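Local structure of histidine triad protein (Bacillus subtilis, 1Y23) at residues 74-78 with 79-83; 64-67 with 68-72. The protein binds a zinc ion and, as a histidine triad protein, probably hydrolyses or transfers nucleotidyl groups. One frame throughout, in Å; residues are numbered along the deposited sequence.

Contact 1: 74-78 with 79-83; sequences AIRDE and FEPIG
Glu78 sets its CG anti to the backbone N (chi1 179°), while the Phe79 ring swings back beside its own backbone N (chi1 -51°). Together these two torsions lay Glu78 CG over the middle of one ring face, a CH-pi contact 3.6 Å from the Phe79 centroid. At the rim of the same ring, in its plane, Ile75 CG2 meets Phe79 CD1 at 4.0 Å, one helical turn back. The backbone beneath is still helical: Phe79 N donates to Ile75 O at 3.1 Å. Glu80, with positive phi, ends the helix. Pro81 then folds back along the last turn, its CD 4.3 Å from Arg76 CG. Arg76 NH2 forms a salt bridge with Asp77 OD1 at 3.0 Å, and Arg76 also makes a cation-pi contact with Tyr54 of the second subunit. The carboxylate of Glu78 is bridged to Arg141 of the second subunit, and Phe79 packs on Ile134 of that chain. The turn thus joins helix 67-79 to strand 83-90: Ile75 and Pro81 rest on Pro107 of strand 103-108, and Ile82 and Gly83 both face Arg108 in a classic beta bulge.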
loop_
_atom_site.group_PDB
_atom_site.type_symbol
_atom_site.label_atom_id
_atom_site.label_comp_id
_atom_site.label_asym_id
_atom_site.label_seq_id
_atom_site.Cartn_x
_atom_site.Cartn_y
_atom_site.Cartn_z
ATOM N N ALA B 74 -8.941 -13.394 0.505
ATOM C CA ALA B 74 -8.883 -14.601 1.313
ATOM C C ALA B 74 -9.052 -14.249 2.786
ATOM O O ALA B 74 -9.826 -14.884 3.503
ATOM C CB ALA B 74 -7.558 -15.312 1.095
ATOM N N ILE B 75 -8.331 -13.227 3.234
ATOM C CA ILE B 75 -8.408 -12.800 4.625
ATOM C C ILE B 75 -9.780 -12.235 4.936
ATOM O O ILE B 75 -10.319 -12.470 6.018
ATOM C CB ILE B 75 -7.346 -11.726 4.950
ATOM C CG1 ILE B 75 -5.948 -12.325 4.841
ATOM C CG2 ILE B 75 -7.564 -11.179 6.353
ATOM C CD1 ILE B 75 -4.841 -11.309 5.033
ATOM N N ARG B 76 -10.349 -11.494 3.988
ATOM C CA ARG B 76 -11.667 -10.893 4.182
ATOM C C ARG B 76 -12.754 -11.951 4.306
ATOM O O ARG B 76 -13.690 -11.801 5.093
ATOM C CB ARG B 76 -12.021 -9.952 3.022
ATOM C CG ARG B 76 -13.391 -9.283 3.183
ATOM C CD ARG B 76 -13.997 -8.892 1.837
ATOM N NE ARG B 76 -14.089 -10.039 0.933
ATOM C CZ ARG B 76 -14.627 -10.003 -0.286
ATOM N NH1 ARG B 76 -15.135 -8.870 -0.760
ATOM N NH2 ARG B 76 -14.639 -11.099 -1.038
ATOM N N ASP B 77 -12.641 -13.012 3.514
ATOM C CA ASP B 77 -13.638 -14.078 3.558
ATOM C C ASP B 77 -13.494 -14.947 4.807
ATOM O O ASP B 77 -14.487 -15.423 5.353
ATOM C CB ASP B 77 -13.539 -14.983 2.324
ATOM C CG ASP B 77 -13.834 -14.253 1.029
ATOM O OD1 ASP B 77 -14.519 -13.208 1.058
ATOM O OD2 ASP B 77 -13.392 -14.746 -0.027
ATOM N N GLU B 78 -12.259 -15.151 5.253
ATOM C CA GLU B 78 -12.012 -15.986 6.420
ATOM C C GLU B 78 -12.452 -15.368 7.742
ATOM O O GLU B 78 -13.035 -16.053 8.583
ATOM C CB GLU B 78 -10.526 -16.352 6.504
ATOM C CG GLU B 78 -10.150 -17.214 7.712
ATOM C CD GLU B 78 -10.961 -18.500 7.803
ATOM O OE1 GLU B 78 -10.932 -19.302 6.844
ATOM O OE2 GLU B 78 -11.627 -18.710 8.840
ATOM N N PHE B 79 -12.190 -14.077 7.919
ATOM C CA PHE B 79 -12.532 -13.395 9.161
ATOM C C PHE B 79 -13.565 -12.292 9.012
ATOM O O PHE B 79 -13.903 -11.624 9.987
ATOM C CB PHE B 79 -11.276 -12.808 9.781
ATOM C CG PHE B 79 -10.156 -13.785 9.899
ATOM C CD1 PHE B 79 -8.956 -13.564 9.239
ATOM C CD2 PHE B 79 -10.291 -14.921 10.691
ATOM C CE1 PHE B 79 -7.897 -14.455 9.366
ATOM C CE2 PHE B 79 -9.243 -15.822 10.828
ATOM C CZ PHE B 79 -8.041 -15.589 10.166
ATOM N N GLU B 80 -14.046 -12.086 7.795
ATOM C CA GLU B 80 -15.060 -11.076 7.540
ATOM C C GLU B 80 -14.919 -9.782 8.348
ATOM O O GLU B 80 -15.839 -9.388 9.074
ATOM C CB GLU B 80 -16.443 -11.675 7.786
ATOM C CG GLU B 80 -16.770 -12.823 6.858
ATOM C CD GLU B 80 -18.124 -13.425 7.141
ATOM O OE1 GLU B 80 -19.125 -12.673 7.102
ATOM O OE2 GLU B 80 -18.188 -14.650 7.396
ATOM N N PRO B 81 -13.763 -9.104 8.237
ATOM C CA PRO B 81 -13.535 -7.851 8.965
ATOM C C PRO B 81 -14.457 -6.742 8.451
ATOM O O PRO B 81 -15.111 -6.899 7.421
ATOM C CB PRO B 81 -12.068 -7.557 8.671
ATOM C CG PRO B 81 -11.917 -8.072 7.276
ATOM C CD PRO B 81 -12.609 -9.418 7.376
ATOM N N ILE B 82 -14.498 -5.625 9.168
ATOM C CA ILE B 82 -15.331 -4.491 8.779
ATOM C C ILE B 82 -14.555 -3.553 7.851
ATOM O O ILE B 82 -15.123 -2.634 7.265
ATOM C CB ILE B 82 -15.803 -3.697 10.024
ATOM C CG1 ILE B 82 -14.595 -3.136 10.786
ATOM C CG2 ILE B 82 -16.609 -4.606 10.931
ATOM C CD1 ILE B 82 -14.969 -2.269 11.977
ATOM N N GLY B 83 -13.251 -3.796 7.739
ATOM C CA GLY B 83 -12.391 -2.990 6.891
ATOM C C GLY B 83 -11.063 -3.691 6.659
ATOM O O GLY B 83 -10.852 -4.804 7.145
#

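Contact 2: 64-67 with 68-72; sequences YFHA and VPKIA
The His66 ring has Ala67 CB over one face, offset toward the rim, and the end of Lys70 at its edge. There Lys70 CE lies in the ring plane and NZ comes to 3.2 Å from His66 CD2. Two other rings meet Val68 obliquely: Tyr64 CE2 and Phe65 CD1 each approach its CG2 at 4.0 Å, and Phe65 CE2 reaches Pro69 CG beyond. A first torsion of -171° turns the Phe65 ring away from its own N and on toward Val68 and Pro69; the ring also stacks on Phe65 of the second subunit.

Beneath the side chains the backbone winds into helix 67-79. Val68 N donates to Phe65 O, three residues back, though the position of this oxygen is less certain, and Ile71 N to Ala67 O at 2.9 Å in a nearly straight bond (172°). Pro69 has no N-H to give, which suits this first turn. Ile71 CD1 lies 4.3 Å from Ala67 CB, and both side chains also pack on Tyr23 of strand 21-24.

Lys70 runs extended and bends only at its last torsion (chi4 66°), bringing NZ back over the start of the helix. A water donates to His66 O at 3.0 Å and weakly accepts from Lys70 NZ. The ammonium also has a salt bridge to Asp58 of the second subunit. A leucine in its place would probably leave that aspartate without its charged mate and the water without this weak donor. Since His66 NE2 and Lys70 NZ are 4.4 Å apart, a positive lysine would be expected to disfavour protonation of the imidazole, while the nearby aspartate would partly offset that effect. Phe65 and Pro69 thus carry apolar contact, and Lys70 a charge pair, to the second subunit, while Tyr64, Ala67 and Ile71 face the sheet.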
loop_
_atom_site.group_PDB
_atom_site.type_symbol
_atom_site.label_atom_id
_atom_site.label_comp_id
_atom_site.label_asym_id
_atom_site.label_seq_id
_atom_site.Cartn_x
_atom_site.Cartn_y
_atom_site.Cartn_z
ATOM N N TYR B 64 4.517 -9.633 -8.644
ATOM C CA TYR B 64 4.210 -9.395 -7.242
ATOM C C TYR B 64 2.807 -8.952 -6.856
ATOM O O TYR B 64 2.117 -9.649 -6.112
ATOM C CB TYR B 64 5.185 -8.374 -6.653
ATOM C CG TYR B 64 4.850 -7.994 -5.231
ATOM C CD1 TYR B 64 5.212 -8.812 -4.165
ATOM C CD2 TYR B 64 4.112 -6.838 -4.957
ATOM C CE1 TYR B 64 4.844 -8.492 -2.853
ATOM C CE2 TYR B 64 3.733 -6.508 -3.651
ATOM C CZ TYR B 64 4.107 -7.343 -2.602
ATOM O OH TYR B 64 3.740 -7.024 -1.309
ATOM N N PHE B 65 2.390 -7.791 -7.351
ATOM C CA PHE B 65 1.100 -7.219 -6.980
ATOM C C PHE B 65 -0.163 -8.055 -7.130
ATOM O O PHE B 65 -1.085 -7.903 -6.332
ATOM C CB PHE B 65 0.879 -5.884 -7.699
ATOM C CG PHE B 65 -0.329 -5.126 -7.193
ATOM C CD1 PHE B 65 -0.368 -4.641 -5.885
ATOM C CD2 PHE B 65 -1.440 -4.929 -8.007
ATOM C CE1 PHE B 65 -1.498 -3.977 -5.400
ATOM C CE2 PHE B 65 -2.575 -4.265 -7.528
ATOM C CZ PHE B 65 -2.601 -3.789 -6.222
ATOM N N HIS B 66 -0.226 -8.915 -8.143
ATOM C CA HIS B 66 -1.428 -9.714 -8.339
ATOM C C HIS B 66 -1.788 -10.528 -7.088
ATOM O O HIS B 66 -2.967 -10.758 -6.798
ATOM C CB HIS B 66 -1.283 -10.651 -9.549
ATOM C CG HIS B 66 -0.425 -11.845 -9.288
ATOM N ND1 HIS B 66 0.938 -11.843 -9.492
ATOM C CD2 HIS B 66 -0.727 -13.060 -8.769
ATOM C CE1 HIS B 66 1.441 -13.002 -9.104
ATOM N NE2 HIS B 66 0.452 -13.758 -8.659
ATOM N N ALA B 67 -0.779 -10.957 -6.340
ATOM C CA ALA B 67 -1.025 -11.738 -5.131
ATOM C C ALA B 67 -1.724 -10.933 -4.019
ATOM O O ALA B 67 -2.466 -11.499 -3.209
ATOM C CB ALA B 67 0.285 -12.325 -4.604
ATOM N N VAL B 68 -1.501 -9.620 -3.987
ATOM C CA VAL B 68 -2.103 -8.769 -2.964
ATOM C C VAL B 68 -3.635 -8.851 -2.918
ATOM O O VAL B 68 -4.223 -9.066 -1.855
ATOM C CB VAL B 68 -1.651 -7.291 -3.149
ATOM C CG1 VAL B 68 -2.447 -6.360 -2.227
ATOM C CG2 VAL B 68 -0.167 -7.183 -2.840
ATOM N N PRO B 69 -4.303 -8.679 -4.067
ATOM C CA PRO B 69 -5.767 -8.751 -4.074
ATOM C C PRO B 69 -6.267 -10.132 -3.649
ATOM O O PRO B 69 -7.213 -10.247 -2.862
ATOM C CB PRO B 69 -6.116 -8.426 -5.524
ATOM C CG PRO B 69 -5.008 -7.489 -5.926
ATOM C CD PRO B 69 -3.800 -8.196 -5.364
ATOM N N LYS B 70 -5.624 -11.176 -4.163
ATOM C CA LYS B 70 -6.012 -12.542 -3.834
ATOM C C LYS B 70 -5.930 -12.768 -2.327
ATOM O O LYS B 70 -6.888 -13.229 -1.705
ATOM C CB LYS B 70 -5.102 -13.548 -4.544
ATOM C CG LYS B 70 -5.123 -13.477 -6.061
ATOM C CD LYS B 70 -4.117 -14.462 -6.644
ATOM C CE LYS B 70 -4.271 -14.635 -8.140
ATOM N NZ LYS B 70 -3.943 -13.414 -8.890
ATOM N N ILE B 71 -4.782 -12.443 -1.748
ATOM C CA ILE B 71 -4.583 -12.621 -0.319
ATOM C C ILE B 71 -5.559 -11.768 0.478
ATOM O O ILE B 71 -6.105 -12.220 1.488
ATOM C CB ILE B 71 -3.129 -12.287 0.071
ATOM C CG1 ILE B 71 -2.187 -13.265 -0.649
ATOM C CG2 ILE B 71 -2.946 -12.387 1.578
ATOM C CD1 ILE B 71 -0.703 -12.959 -0.497
ATOM N N ALA B 72 -5.798 -10.543 0.023
ATOM C CA ALA B 72 -6.733 -9.660 0.718
ATOM C C ALA B 72 -8.136 -10.271 0.764
ATOM O O ALA B 72 -8.776 -10.278 1.816
ATOM C CB ALA B 72 -6.776 -8.295 0.038
HETATM O O HOH W 1 -4.973 -10.166 -8.976
#

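Contact 2 comes first along the chain and contact 1 begins one residue further on, with centres about 14 Å apart. They mark the two ends of helix 67-79: residues 64-72 cover its entry from the loop after helix 58-62, and residues 74-83 its exit into strand 83-90. Though close in sequence, they do not otherwise touch. Both place side chains against the antiparallel sheet, sharing Ile105 of strand 103-108 through Ile71 and Ile75, and both reach the second subunit. Contact 2 is buried and contact 1 lies at the surface. One helix within the HIT domain thus packs on its own sheet and also contributes to the dimer interface at each end.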